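Side-chain contacts in beta-galactosidase/beta-glucuronidase (Faecalibacterium prausnitzii L2-6, PDB 6MVF), which binds flavin mononucleotide and, as a member of glycoside hydrolase family 2, probably cleaves beta-glucuronides: residues Q82-G87 and N263-D268; V89-L94 and A100-N105; I118-I123 and N164-P169; L134-S139 and G157-G162. All blocks are in the same frame, centred on the assembly; numbering follows the deposited sequence.

Contact 1: Q82-G87 and N263-D268; sequences QPLTGG and NNEAFD
Leu84 makes this contact with a single methyl. Its CD1 sits 4.0 Å from CZ of Phe267 and also 4.0 Å from OE2 of Glu265, while the rest of the 82-87 loop stays back. CG of Leu84 points away from the carbonyl carbon, on the side of the amide N (chi1 -64°), and the extended second torsion (chi2 -172°) carries CD1 out toward the strand. Phe267 has its ring carbon CG placed likewise. Its CB does not aim at the loop, but the ring swings its far end there, so the two side chains run roughly perpendicular and the methyl meets the CE2-CZ corner obliquely. Glu265 arrives from the opposite direction to Leu84, and its carboxylate only brushes the methyl. The polar hold on that carboxylate comes from the second subunit, where Arg551 forms a salt bridge with OE1 and Tyr307 hydrogen-bonds OE2; the same Tyr307 packs on Leu84. The contact thus joins a loop of the sugar-binding domain to the following family 2 domain, beside a subunit interface, at a classic beta bulge where Phe267 and Asp268 together stand opposite the single residue Leu260.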
loop_
_atom_site.group_PDB
_atom_site.type_symbol
_atom_site.label_atom_id
_atom_site.label_comp_id
_atom_site.label_asym_id
_atom_site.label_seq_id
_atom_site.Cartn_x
_atom_site.Cartn_y
_atom_site.Cartn_z
ATOM N N GLN A 82 12.784 -25.185 -13.446
ATOM C CA GLN A 82 11.480 -25.242 -14.085
ATOM C C GLN A 82 10.791 -26.565 -13.773
ATOM O O GLN A 82 11.461 -27.599 -13.667
ATOM C CB GLN A 82 11.597 -25.064 -15.605
ATOM C CG GLN A 82 11.901 -23.619 -16.022
ATOM C CD GLN A 82 10.640 -22.762 -16.210
ATOM O OE1 GLN A 82 9.533 -23.287 -16.379
ATOM N NE2 GLN A 82 10.814 -21.436 -16.202
ATOM N N PRO A 83 9.466 -26.558 -13.597
ATOM C CA PRO A 83 8.752 -27.821 -13.319
ATOM C C PRO A 83 8.961 -28.887 -14.381
ATOM O O PRO A 83 9.017 -30.082 -14.053
ATOM C CB PRO A 83 7.280 -27.381 -13.263
ATOM C CG PRO A 83 7.242 -26.106 -14.067
ATOM C CD PRO A 83 8.542 -25.426 -13.759
ATOM N N LEU A 84 9.064 -28.479 -15.643
ATOM C CA LEU A 84 9.211 -29.368 -16.784
ATOM C C LEU A 84 10.662 -29.374 -17.242
ATOM O O LEU A 84 11.395 -28.387 -17.084
ATOM C CB LEU A 84 8.302 -28.947 -17.945
ATOM C CG LEU A 84 6.792 -29.012 -17.687
ATOM C CD1 LEU A 84 5.963 -28.759 -18.947
ATOM C CD2 LEU A 84 6.442 -30.357 -17.061
ATOM N N THR A 85 11.067 -30.513 -17.787
ATOM C CA THR A 85 12.414 -30.685 -18.300
ATOM C C THR A 85 12.666 -29.756 -19.496
ATOM O O THR A 85 11.752 -29.375 -20.233
ATOM C CB THR A 85 12.622 -32.160 -18.680
ATOM O OG1 THR A 85 13.989 -32.390 -19.038
ATOM C CG2 THR A 85 11.718 -32.558 -19.843
ATOM N N GLY A 86 13.919 -29.368 -19.666
ATOM C CA GLY A 86 14.304 -28.545 -20.781
ATOM C C GLY A 86 14.431 -27.077 -20.478
ATOM O O GLY A 86 14.607 -26.288 -21.415
ATOM N N GLY A 87 14.349 -26.694 -19.201
ATOM C CA GLY A 87 14.384 -25.298 -18.834
ATOM C C GLY A 87 15.658 -24.609 -19.277
ATOM O O GLY A 87 16.693 -25.226 -19.530
ATOM N N ASN A 263 -1.793 -27.310 -25.647
ATOM C CA ASN A 263 -2.989 -27.910 -25.060
ATOM C C ASN A 263 -3.730 -26.885 -24.204
ATOM O O ASN A 263 -4.115 -25.829 -24.719
ATOM C CB ASN A 263 -2.622 -29.146 -24.246
ATOM C CG ASN A 263 -2.048 -30.270 -25.102
ATOM O OD1 ASN A 263 -0.895 -30.628 -24.960
ATOM N ND2 ASN A 263 -2.862 -30.835 -25.972
ATOM N N ASN A 264 -3.914 -27.157 -22.907
ATOM C CA ASN A 264 -4.574 -26.229 -21.986
ATOM C C ASN A 264 -3.579 -25.561 -21.032
ATOM O O ASN A 264 -3.901 -25.261 -19.875
ATOM C CB ASN A 264 -5.671 -26.932 -21.191
ATOM C CG ASN A 264 -6.805 -27.407 -22.066
ATOM O OD1 ASN A 264 -6.817 -27.170 -23.279
ATOM N ND2 ASN A 264 -7.765 -28.096 -21.465
ATOM N N GLU A 265 -2.377 -25.275 -21.528
ATOM C CA GLU A 265 -1.256 -24.820 -20.714
ATOM C C GLU A 265 -0.552 -23.679 -21.435
ATOM O O GLU A 265 -0.209 -23.807 -22.613
ATOM C CB GLU A 265 -0.270 -25.977 -20.491
ATOM C CG GLU A 265 0.215 -26.209 -19.095
ATOM C CD GLU A 265 0.852 -27.604 -18.939
ATOM O OE1 GLU A 265 0.112 -28.622 -18.972
ATOM O OE2 GLU A 265 2.096 -27.687 -18.797
ATOM N N ALA A 266 -0.309 -22.577 -20.738
ATOM C CA ALA A 266 0.548 -21.532 -21.283
ATOM C C ALA A 266 1.995 -21.793 -20.863
ATOM O O ALA A 266 2.290 -21.945 -19.673
ATOM C CB ALA A 266 0.093 -20.138 -20.834
ATOM N N PHE A 267 2.897 -21.842 -21.842
ATOM C CA PHE A 267 4.317 -21.987 -21.544
ATOM C C PHE A 267 4.992 -20.634 -21.361
ATOM O O PHE A 267 5.799 -20.465 -20.440
ATOM C CB PHE A 267 5.024 -22.778 -22.656
ATOM C CG PHE A 267 4.906 -24.271 -22.520
ATOM C CD1 PHE A 267 3.657 -24.885 -22.420
ATOM C CD2 PHE A 267 6.046 -25.071 -22.520
ATOM C CE1 PHE A 267 3.546 -26.263 -22.306
ATOM C CE2 PHE A 267 5.939 -26.459 -22.402
ATOM C CZ PHE A 267 4.692 -27.053 -22.294
ATOM N N ASP A 268 4.671 -19.660 -22.210
ATOM C CA ASP A 268 5.301 -18.355 -22.132
ATOM C C ASP A 268 4.260 -17.257 -22.354
ATOM O O ASP A 268 3.204 -17.480 -22.959
ATOM C CB ASP A 268 6.458 -18.243 -23.136
ATOM C CG ASP A 268 7.511 -17.254 -22.681
ATOM O OD1 ASP A 268 7.331 -16.654 -21.592
ATOM O OD2 ASP A 268 8.520 -17.081 -23.397
#

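Contact 2: V89-L94 and A100-N105; sequences VYVEVL and ATVKVN
Val91 and Val102 reach toward each other tip to tip, CG1 of Val91 lying 4.1 Å from CG1 of Val102. This is the close part of the contact: two buried valines on separate strands. CA of Val91 and CA of Val102 are 8.8 Å apart, the separation expected of packed sheet faces and far too great for backbone pairing. Val91 puts CG1 between its backbone N and carbonyl carbon (chi1 56°), and that rotation aims the methyl at the other strand. Val102 spreads its two methyls over two partners. CG1, anti to the backbone N, takes Val91, and CG2 leans toward Val93, whose CG2 is 4.4 Å away from it, a looser touch.

The packing thins toward both ends of the 100-105 segment. CB of Ala100 and the methyls of Val104 point into the same interior but fall short of touching the 89-94 segment, and other side chains reach them: Phe119 touches Ala100 as well as Val93, and Ile123 touches Val104 as well as Val91. The outward-facing Glu92, Thr101 and Lys103 are polar and partly exposed. Glu92 forms a salt bridge through OE1 with Arg120 NE and accepts a hydrogen bond at OE2 from Asn164 ND2, and Lys103 NZ makes a salt bridge to Glu137 OE1.

The valines belong to the hydrophobic core of a beta sandwich, the sugar-binding domain of this family. Strand 88-93 runs between 163-168 and 119-122 in one sheet, and strand 99-104 runs between 131-139 and 107-113 in the sheet facing it.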
loop_
_atom_site.group_PDB
_atom_site.type_symbol
_atom_site.label_atom_id
_atom_site.label_comp_id
_atom_site.label_asym_id
_atom_site.label_seq_id
_atom_site.Cartn_x
_atom_site.Cartn_y
_atom_site.Cartn_z
ATOM N N VAL A 89 18.062 -20.808 -18.797
ATOM C CA VAL A 89 18.426 -19.728 -17.892
ATOM C C VAL A 89 19.119 -18.647 -18.699
ATOM O O VAL A 89 20.016 -18.940 -19.497
ATOM C CB VAL A 89 19.338 -20.219 -16.756
ATOM C CG1 VAL A 89 19.642 -19.068 -15.780
ATOM C CG2 VAL A 89 18.701 -21.441 -16.062
ATOM N N TYR A 90 18.697 -17.404 -18.503
ATOM C CA TYR A 90 19.258 -16.260 -19.199
ATOM C C TYR A 90 19.645 -15.207 -18.173
ATOM O O TYR A 90 18.924 -15.000 -17.194
ATOM C CB TYR A 90 18.251 -15.666 -20.201
ATOM C CG TYR A 90 18.154 -16.370 -21.542
ATOM C CD1 TYR A 90 17.425 -17.556 -21.697
ATOM C CD2 TYR A 90 18.754 -15.824 -22.669
ATOM C CE1 TYR A 90 17.336 -18.188 -22.949
ATOM C CE2 TYR A 90 18.655 -16.437 -23.919
ATOM C CZ TYR A 90 17.956 -17.610 -24.059
ATOM O OH TYR A 90 17.893 -18.193 -25.310
ATOM N N VAL A 91 20.780 -14.548 -18.384
ATOM C CA VAL A 91 21.110 -13.342 -17.630
ATOM C C VAL A 91 20.797 -12.150 -18.518
ATOM O O VAL A 91 21.090 -12.161 -19.718
ATOM C CB VAL A 91 22.573 -13.315 -17.135
ATOM C CG1 VAL A 91 23.547 -13.469 -18.269
ATOM C CG2 VAL A 91 22.843 -12.025 -16.424
ATOM N N GLU A 92 20.148 -11.141 -17.939
ATOM C CA GLU A 92 19.743 -9.938 -18.655
ATOM C C GLU A 92 20.366 -8.732 -17.961
ATOM O O GLU A 92 20.030 -8.430 -16.812
ATOM C CB GLU A 92 18.224 -9.841 -18.701
ATOM C CG GLU A 92 17.679 -8.510 -19.149
ATOM C CD GLU A 92 16.158 -8.512 -19.229
ATOM O OE1 GLU A 92 15.620 -8.898 -20.305
ATOM O OE2 GLU A 92 15.504 -8.138 -18.215
ATOM N N VAL A 93 21.289 -8.059 -18.653
ATOM C CA VAL A 93 21.888 -6.802 -18.203
ATOM C C VAL A 93 21.127 -5.662 -18.868
ATOM O O VAL A 93 21.015 -5.622 -20.101
ATOM C CB VAL A 93 23.384 -6.733 -18.553
ATOM C CG1 VAL A 93 23.974 -5.387 -18.128
ATOM C CG2 VAL A 93 24.150 -7.905 -17.922
ATOM N N LEU A 94 20.597 -4.732 -18.070
ATOM C CA LEU A 94 19.753 -3.692 -18.661
ATOM C C LEU A 94 20.571 -2.538 -19.226
ATOM O O LEU A 94 20.030 -1.751 -20.014
ATOM C CB LEU A 94 18.723 -3.172 -17.641
ATOM C CG LEU A 94 17.737 -4.236 -17.127
ATOM C CD1 LEU A 94 16.873 -3.743 -15.940
ATOM C CD2 LEU A 94 16.873 -4.782 -18.255
ATOM N N ALA A 100 31.299 -4.509 -21.797
ATOM C CA ALA A 100 31.046 -5.506 -20.765
ATOM C C ALA A 100 31.418 -6.913 -21.211
ATOM O O ALA A 100 31.376 -7.245 -22.400
ATOM C CB ALA A 100 29.581 -5.497 -20.320
ATOM N N THR A 101 31.773 -7.742 -20.223
ATOM C CA THR A 101 31.975 -9.177 -20.397
ATOM C C THR A 101 31.277 -9.896 -19.255
ATOM O O THR A 101 31.481 -9.542 -18.089
ATOM C CB THR A 101 33.469 -9.555 -20.407
ATOM O OG1 THR A 101 34.127 -8.921 -21.512
ATOM C CG2 THR A 101 33.622 -11.059 -20.548
ATOM N N VAL A 102 30.461 -10.898 -19.575
ATOM C CA VAL A 102 29.725 -11.659 -18.568
ATOM C C VAL A 102 30.336 -13.052 -18.467
ATOM O O VAL A 102 30.498 -13.744 -19.478
ATOM C CB VAL A 102 28.218 -11.730 -18.893
ATOM C CG1 VAL A 102 27.454 -12.466 -17.779
ATOM C CG2 VAL A 102 27.638 -10.336 -19.074
ATOM N N LYS A 103 30.668 -13.468 -17.247
ATOM C CA LYS A 103 31.160 -14.816 -16.981
ATOM C C LYS A 103 30.270 -15.496 -15.954
ATOM O O LYS A 103 29.920 -14.895 -14.930
ATOM C CB LYS A 103 32.601 -14.810 -16.466
ATOM C CG LYS A 103 33.668 -14.600 -17.508
ATOM C CD LYS A 103 34.995 -14.347 -16.810
ATOM C CE LYS A 103 36.087 -13.962 -17.789
ATOM N NZ LYS A 103 36.925 -12.853 -17.260
ATOM N N VAL A 104 29.920 -16.750 -16.219
ATOM C CA VAL A 104 29.240 -17.597 -15.247
ATOM C C VAL A 104 30.187 -18.733 -14.880
ATOM O O VAL A 104 30.664 -19.463 -15.761
ATOM C CB VAL A 104 27.905 -18.128 -15.784
ATOM C CG1 VAL A 104 27.270 -19.067 -14.770
ATOM C CG2 VAL A 104 26.980 -16.970 -16.091
ATOM N N ASN A 105 30.471 -18.871 -13.578
ATOM C CA ASN A 105 31.356 -19.917 -13.071
ATOM C C ASN A 105 32.651 -19.997 -13.882
ATOM O O ASN A 105 33.110 -21.074 -14.260
ATOM C CB ASN A 105 30.641 -21.270 -13.060
ATOM C CG ASN A 105 29.430 -21.304 -12.143
ATOM O OD1 ASN A 105 29.432 -20.739 -11.036
ATOM N ND2 ASN A 105 28.385 -21.988 -12.599
#

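Contact 3: I118-I123 and N164-P169; sequences IFRADI and NLISVP
CD1 of Ile123 meets CD1 of Leu165 at 4.4 Å, a light methyl-to-methyl contact and the apolar one of two separate touches between these segments. The CB of Ile123 is directed at the 164-169 segment, and that of Leu165 is turned from its partner; the bend at the second torsion of Leu165 (chi2 65°) brings its CD1 back. Both lie on the buried face of the sheet, where Ile123 also rests on Val91 and Val104.

The second touch, between a methyl and a charged group, is on the other face. The extended chain of Ile166 (chi2 176°) sends CD1 to within 4.3 Å of NE of Arg120, and the methyl approaches the guanidinium obliquely. The contact is van der Waals only; the polar needs of the guanidinium are met by other partners. NE forms a salt bridge with OE1 of Glu92 on the intervening strand, while NH1 and NH2 donate to the carbonyl oxygens of Leu175 and Gly180. Three differently placed acceptors should fix the rotation of the guanidinium. The side chain of Arg120 lies about 7 Å from the bound flavin mononucleotide and a similar distance from the side chains of the FMN-binding residues Asp174 and Tyr177, so it borders that region without contacting the ligand.

Strands 119-122 and 163-168 are not paired with each other: strand 88-93 runs between them, antiparallel to both, while 119-122 forms one edge of the sheet and 26-29 lies beyond 163-168.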
loop_
_atom_site.group_PDB
_atom_site.type_symbol
_atom_site.label_atom_id
_atom_site.label_comp_id
_atom_site.label_asym_id
_atom_site.label_seq_id
_atom_site.Cartn_x
_atom_site.Cartn_y
_atom_site.Cartn_z
ATOM N N ILE A 118 19.927 -2.966 -23.511
ATOM C CA ILE A 118 19.797 -4.269 -22.875
ATOM C C ILE A 118 20.557 -5.295 -23.700
ATOM O O ILE A 118 20.542 -5.262 -24.939
ATOM C CB ILE A 118 18.304 -4.640 -22.752
ATOM C CG1 ILE A 118 17.572 -3.653 -21.852
ATOM C CG2 ILE A 118 18.089 -6.062 -22.240
ATOM C CD1 ILE A 118 16.079 -3.638 -22.080
ATOM N N PHE A 119 21.246 -6.206 -23.025
ATOM C CA PHE A 119 21.765 -7.372 -23.723
ATOM C C PHE A 119 21.587 -8.588 -22.827
ATOM O O PHE A 119 21.554 -8.463 -21.593
ATOM C CB PHE A 119 23.221 -7.171 -24.153
ATOM C CG PHE A 119 24.158 -6.921 -23.020
ATOM C CD1 PHE A 119 24.361 -5.638 -22.538
ATOM C CD2 PHE A 119 24.866 -7.967 -22.446
ATOM C CE1 PHE A 119 25.252 -5.413 -21.494
ATOM C CE2 PHE A 119 25.739 -7.747 -21.406
ATOM C CZ PHE A 119 25.936 -6.479 -20.930
ATOM N N ARG A 120 21.411 -9.755 -23.461
ATOM C CA ARG A 120 21.125 -11.000 -22.751
ATOM C C ARG A 120 22.090 -12.094 -23.178
ATOM O O ARG A 120 22.780 -11.988 -24.200
ATOM C CB ARG A 120 19.688 -11.485 -22.982
ATOM C CG ARG A 120 18.654 -10.440 -22.729
ATOM C CD ARG A 120 17.274 -11.042 -22.648
ATOM N NE ARG A 120 16.256 -9.996 -22.625
ATOM C CZ ARG A 120 15.588 -9.574 -23.696
ATOM N NH1 ARG A 120 15.810 -10.120 -24.898
ATOM N NH2 ARG A 120 14.692 -8.609 -23.554
ATOM N N ALA A 121 22.106 -13.169 -22.386
ATOM C CA ALA A 121 22.978 -14.312 -22.631
ATOM C C ALA A 121 22.337 -15.585 -22.086
ATOM O O ALA A 121 21.900 -15.616 -20.930
ATOM C CB ALA A 121 24.354 -14.095 -21.993
ATOM N N ASP A 122 22.271 -16.624 -22.924
ATOM C CA ASP A 122 21.786 -17.945 -22.521
ATOM C C ASP A 122 22.885 -18.633 -21.702
ATOM O O ASP A 122 23.852 -19.155 -22.245
ATOM C CB ASP A 122 21.391 -18.742 -23.762
ATOM C CG ASP A 122 20.818 -20.130 -23.444
ATOM O OD1 ASP A 122 20.781 -20.533 -22.261
ATOM O OD2 ASP A 122 20.394 -20.825 -24.405
ATOM N N ILE A 123 22.751 -18.639 -20.382
ATOM C CA ILE A 123 23.762 -19.234 -19.524
ATOM C C ILE A 123 23.328 -20.604 -19.012
ATOM O O ILE A 123 23.859 -21.074 -18.011
ATOM C CB ILE A 123 24.134 -18.309 -18.357
ATOM C CG1 ILE A 123 22.940 -18.136 -17.425
ATOM C CG2 ILE A 123 24.583 -16.963 -18.884
ATOM C CD1 ILE A 123 23.319 -17.699 -16.045
ATOM N N ASN A 164 19.029 -8.877 -14.404
ATOM C CA ASN A 164 17.922 -9.805 -14.209
ATOM C C ASN A 164 18.314 -11.217 -14.607
ATOM O O ASN A 164 19.100 -11.429 -15.533
ATOM C CB ASN A 164 16.688 -9.436 -15.037
ATOM C CG ASN A 164 15.950 -8.240 -14.494
ATOM O OD1 ASN A 164 15.711 -8.138 -13.293
ATOM N ND2 ASN A 164 15.572 -7.327 -15.386
ATOM N N LEU A 165 17.711 -12.178 -13.918
ATOM C CA LEU A 165 17.776 -13.590 -14.269
ATOM C C LEU A 165 16.419 -13.996 -14.829
ATOM O O LEU A 165 15.383 -13.662 -14.243
ATOM C CB LEU A 165 18.126 -14.424 -13.041
ATOM C CG LEU A 165 18.809 -15.769 -13.176
ATOM C CD1 LEU A 165 20.193 -15.580 -13.754
ATOM C CD2 LEU A 165 18.880 -16.422 -11.801
ATOM N N ILE A 166 16.415 -14.684 -15.971
ATOM C CA ILE A 166 15.178 -15.106 -16.626
ATOM C C ILE A 166 15.173 -16.631 -16.757
ATOM O O ILE A 166 16.101 -17.221 -17.323
ATOM C CB ILE A 166 14.992 -14.435 -17.998
ATOM C CG1 ILE A 166 15.017 -12.908 -17.853
ATOM C CG2 ILE A 166 13.684 -14.903 -18.634
ATOM C CD1 ILE A 166 14.930 -12.148 -19.163
ATOM N N SER A 167 14.121 -17.259 -16.241
ATOM C CA SER A 167 13.898 -18.694 -16.331
ATOM C C SER A 167 12.698 -18.934 -17.243
ATOM O O SER A 167 11.623 -18.367 -17.009
ATOM C CB SER A 167 13.651 -19.269 -14.934
ATOM O OG SER A 167 13.289 -20.624 -14.989
ATOM N N VAL A 168 12.880 -19.749 -18.280
ATOM C CA VAL A 168 11.823 -20.028 -19.257
ATOM C C VAL A 168 11.857 -21.498 -19.638
ATOM O O VAL A 168 12.862 -22.190 -19.424
ATOM C CB VAL A 168 11.958 -19.158 -20.528
ATOM C CG1 VAL A 168 11.630 -17.673 -20.241
ATOM C CG2 VAL A 168 13.334 -19.328 -21.152
ATOM N N PRO A 169 10.755 -22.016 -20.211
ATOM C CA PRO A 169 10.790 -23.376 -20.761
ATOM C C PRO A 169 11.598 -23.415 -22.041
ATOM O O PRO A 169 12.057 -22.369 -22.522
ATOM C CB PRO A 169 9.315 -23.702 -21.040
ATOM C CG PRO A 169 8.531 -22.594 -20.424
ATOM C CD PRO A 169 9.427 -21.408 -20.378
#

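Contact 4: L134-S139 and G157-G162; sequences LTIEVS and GGLYRG
CG1 of Ile136 and CG of Leu159 both lie beside the backbone N of their own residue, and at Leu159 this setting (chi1 -67°) with an extended second torsion (chi2 175°) drives its two methyls into the strand. CD1 of Leu159 stops 3.8 Å from CD1 of Ile136, the side chains slanting past one another. The other methyl, CD2, lies 4.2 Å from CG2 of Val138, so the leucine fork spans Ile136 and Val138, two successive inward-facing residues of strand 131-139.

Val138 turns its remaining methyl on the loop backbone. CG1, anti to its own N, lies 3.7 Å from Gly158 N and 3.8 Å from Gly158 CA. Gly158 adopts a positive phi (118°), a conformation at which a side chain would run into the carbonyl before it. This is the interior of the beta-sandwich sugar-binding domain: strand 131-139 lies in one sheet between 70-78 and 99-104, and the 157-162 loop leads into strand 163-168 of the other. Trp34 packs against Ile136 from a further strand of the sheet of 131-139.

Past Leu159 the loop faces another way. The hydroxyl of Tyr160 sits above one face of the Arg161 guanidinium, toward its rim, and hydrogen-bonds to Gly115 O, and NH2 of Arg161 hydrogen-bonds to Gln338 O, in the TIM-barrel domain.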
loop_
_atom_site.group_PDB
_atom_site.type_symbol
_atom_site.label_atom_id
_atom_site.label_comp_id
_atom_site.label_asym_id
_atom_site.label_seq_id
_atom_site.Cartn_x
_atom_site.Cartn_y
_atom_site.Cartn_z
ATOM N N LEU A 134 28.374 -15.271 -10.759
ATOM C CA LEU A 134 28.149 -14.371 -11.882
ATOM C C LEU A 134 29.168 -13.237 -11.824
ATOM O O LEU A 134 29.286 -12.557 -10.793
ATOM C CB LEU A 134 26.720 -13.818 -11.841
ATOM C CG LEU A 134 26.247 -12.761 -12.837
ATOM C CD1 LEU A 134 26.416 -13.284 -14.225
ATOM C CD2 LEU A 134 24.780 -12.388 -12.582
ATOM N N THR A 135 29.898 -13.041 -12.930
ATOM C CA THR A 135 30.975 -12.054 -13.021
ATOM C C THR A 135 30.735 -11.167 -14.236
ATOM O O THR A 135 30.608 -11.675 -15.354
ATOM C CB THR A 135 32.344 -12.748 -13.124
ATOM O OG1 THR A 135 32.537 -13.594 -11.982
ATOM C CG2 THR A 135 33.473 -11.735 -13.174
ATOM N N ILE A 136 30.664 -9.852 -14.024
ATOM C CA ILE A 136 30.484 -8.888 -15.112
ATOM C C ILE A 136 31.628 -7.877 -15.060
ATOM O O ILE A 136 31.681 -7.024 -14.163
ATOM C CB ILE A 136 29.129 -8.173 -15.048
ATOM C CG1 ILE A 136 27.984 -9.185 -14.964
ATOM C CG2 ILE A 136 28.957 -7.266 -16.276
ATOM C CD1 ILE A 136 26.669 -8.609 -14.422
ATOM N N GLU A 137 32.539 -7.971 -16.024
ATOM C CA GLU A 137 33.574 -6.965 -16.207
ATOM C C GLU A 137 32.998 -5.818 -17.014
ATOM O O GLU A 137 32.453 -6.037 -18.097
ATOM C CB GLU A 137 34.781 -7.554 -16.935
ATOM C CG GLU A 137 35.726 -8.347 -16.056
ATOM C CD GLU A 137 36.975 -8.830 -16.798
ATOM O OE1 GLU A 137 37.352 -10.013 -16.589
ATOM O OE2 GLU A 137 37.568 -8.028 -17.574
ATOM N N VAL A 138 33.128 -4.600 -16.493
ATOM C CA VAL A 138 32.594 -3.401 -17.125
ATOM C C VAL A 138 33.714 -2.377 -17.261
ATOM O O VAL A 138 34.446 -2.125 -16.303
ATOM C CB VAL A 138 31.430 -2.815 -16.306
ATOM C CG1 VAL A 138 30.868 -1.563 -16.980
ATOM C CG2 VAL A 138 30.365 -3.852 -16.101
ATOM N N SER A 139 33.832 -1.774 -18.431
ATOM C CA SER A 139 34.836 -0.750 -18.673
ATOM C C SER A 139 34.181 0.475 -19.289
ATOM O O SER A 139 33.469 0.358 -20.294
ATOM C CB SER A 139 35.935 -1.261 -19.597
ATOM O OG SER A 139 36.803 -0.188 -19.945
ATOM N N GLY A 157 30.427 4.985 -15.437
ATOM C CA GLY A 157 30.706 3.580 -15.648
ATOM C C GLY A 157 29.867 2.692 -14.748
ATOM O O GLY A 157 29.444 3.095 -13.670
ATOM N N GLY A 158 29.618 1.475 -15.211
ATOM C CA GLY A 158 29.039 0.470 -14.348
ATOM C C GLY A 158 27.685 -0.066 -14.759
ATOM O O GLY A 158 27.233 0.114 -15.896
ATOM N N LEU A 159 27.039 -0.750 -13.814
ATOM C CA LEU A 159 25.757 -1.414 -14.032
ATOM C C LEU A 159 24.650 -0.519 -13.473
ATOM O O LEU A 159 24.087 -0.768 -12.407
ATOM C CB LEU A 159 25.765 -2.785 -13.366
ATOM C CG LEU A 159 26.686 -3.851 -13.925
ATOM C CD1 LEU A 159 26.609 -5.079 -13.040
ATOM C CD2 LEU A 159 26.266 -4.171 -15.358
ATOM N N TYR A 160 24.339 0.548 -14.199
ATOM C CA TYR A 160 23.568 1.634 -13.605
ATOM C C TYR A 160 22.051 1.447 -13.757
ATOM O O TYR A 160 21.288 2.351 -13.394
ATOM C CB TYR A 160 24.032 2.977 -14.183
ATOM C CG TYR A 160 23.774 3.112 -15.651
ATOM C CD1 TYR A 160 24.695 2.664 -16.588
ATOM C CD2 TYR A 160 22.583 3.676 -16.107
ATOM C CE1 TYR A 160 24.432 2.790 -17.956
ATOM C CE2 TYR A 160 22.311 3.807 -17.451
ATOM C CZ TYR A 160 23.228 3.371 -18.378
ATOM O OH TYR A 160 22.924 3.511 -19.725
ATOM N N ARG A 161 21.608 0.285 -14.264
ATOM C CA ARG A 161 20.192 -0.040 -14.399
ATOM C C ARG A 161 19.791 -1.359 -13.754
ATOM O O ARG A 161 18.589 -1.650 -13.694
ATOM C CB ARG A 161 19.777 -0.092 -15.880
ATOM C CG ARG A 161 19.782 1.257 -16.584
ATOM C CD ARG A 161 19.179 1.185 -17.988
ATOM N NE ARG A 161 19.323 2.483 -18.619
ATOM C CZ ARG A 161 19.454 2.698 -19.924
ATOM N NH1 ARG A 161 19.447 1.686 -20.784
ATOM N NH2 ARG A 161 19.609 3.945 -20.362
ATOM N N GLY A 162 20.749 -2.167 -13.290
ATOM C CA GLY A 162 20.465 -3.447 -12.675
ATOM C C GLY A 162 20.556 -4.584 -13.670
ATOM O O GLY A 162 20.805 -4.394 -14.864
#

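From the N terminus, the 82-87 loop opens contact 1, which closes last, at 263-268, and encloses the other three. Contact 2 closes first, between 89-94 and 100-105, a short connection that passes from one sheet of the sandwich to the other. Contact 3 opens after it at 118-123 and closes at 164-169, spanning three strands of the sheet of 88-93; contact 4, from 134-139 to 157-162, is nested inside it. No loops cross. Contacts 2 and 3 share the sheet of 88-93, and contacts 2 and 4 share that of 131-139. Contact 1 alone leaves the sandwich for the next domain, and Gln82 NE2 probably hydrogen-bonds to Ser167 OG of contact 3.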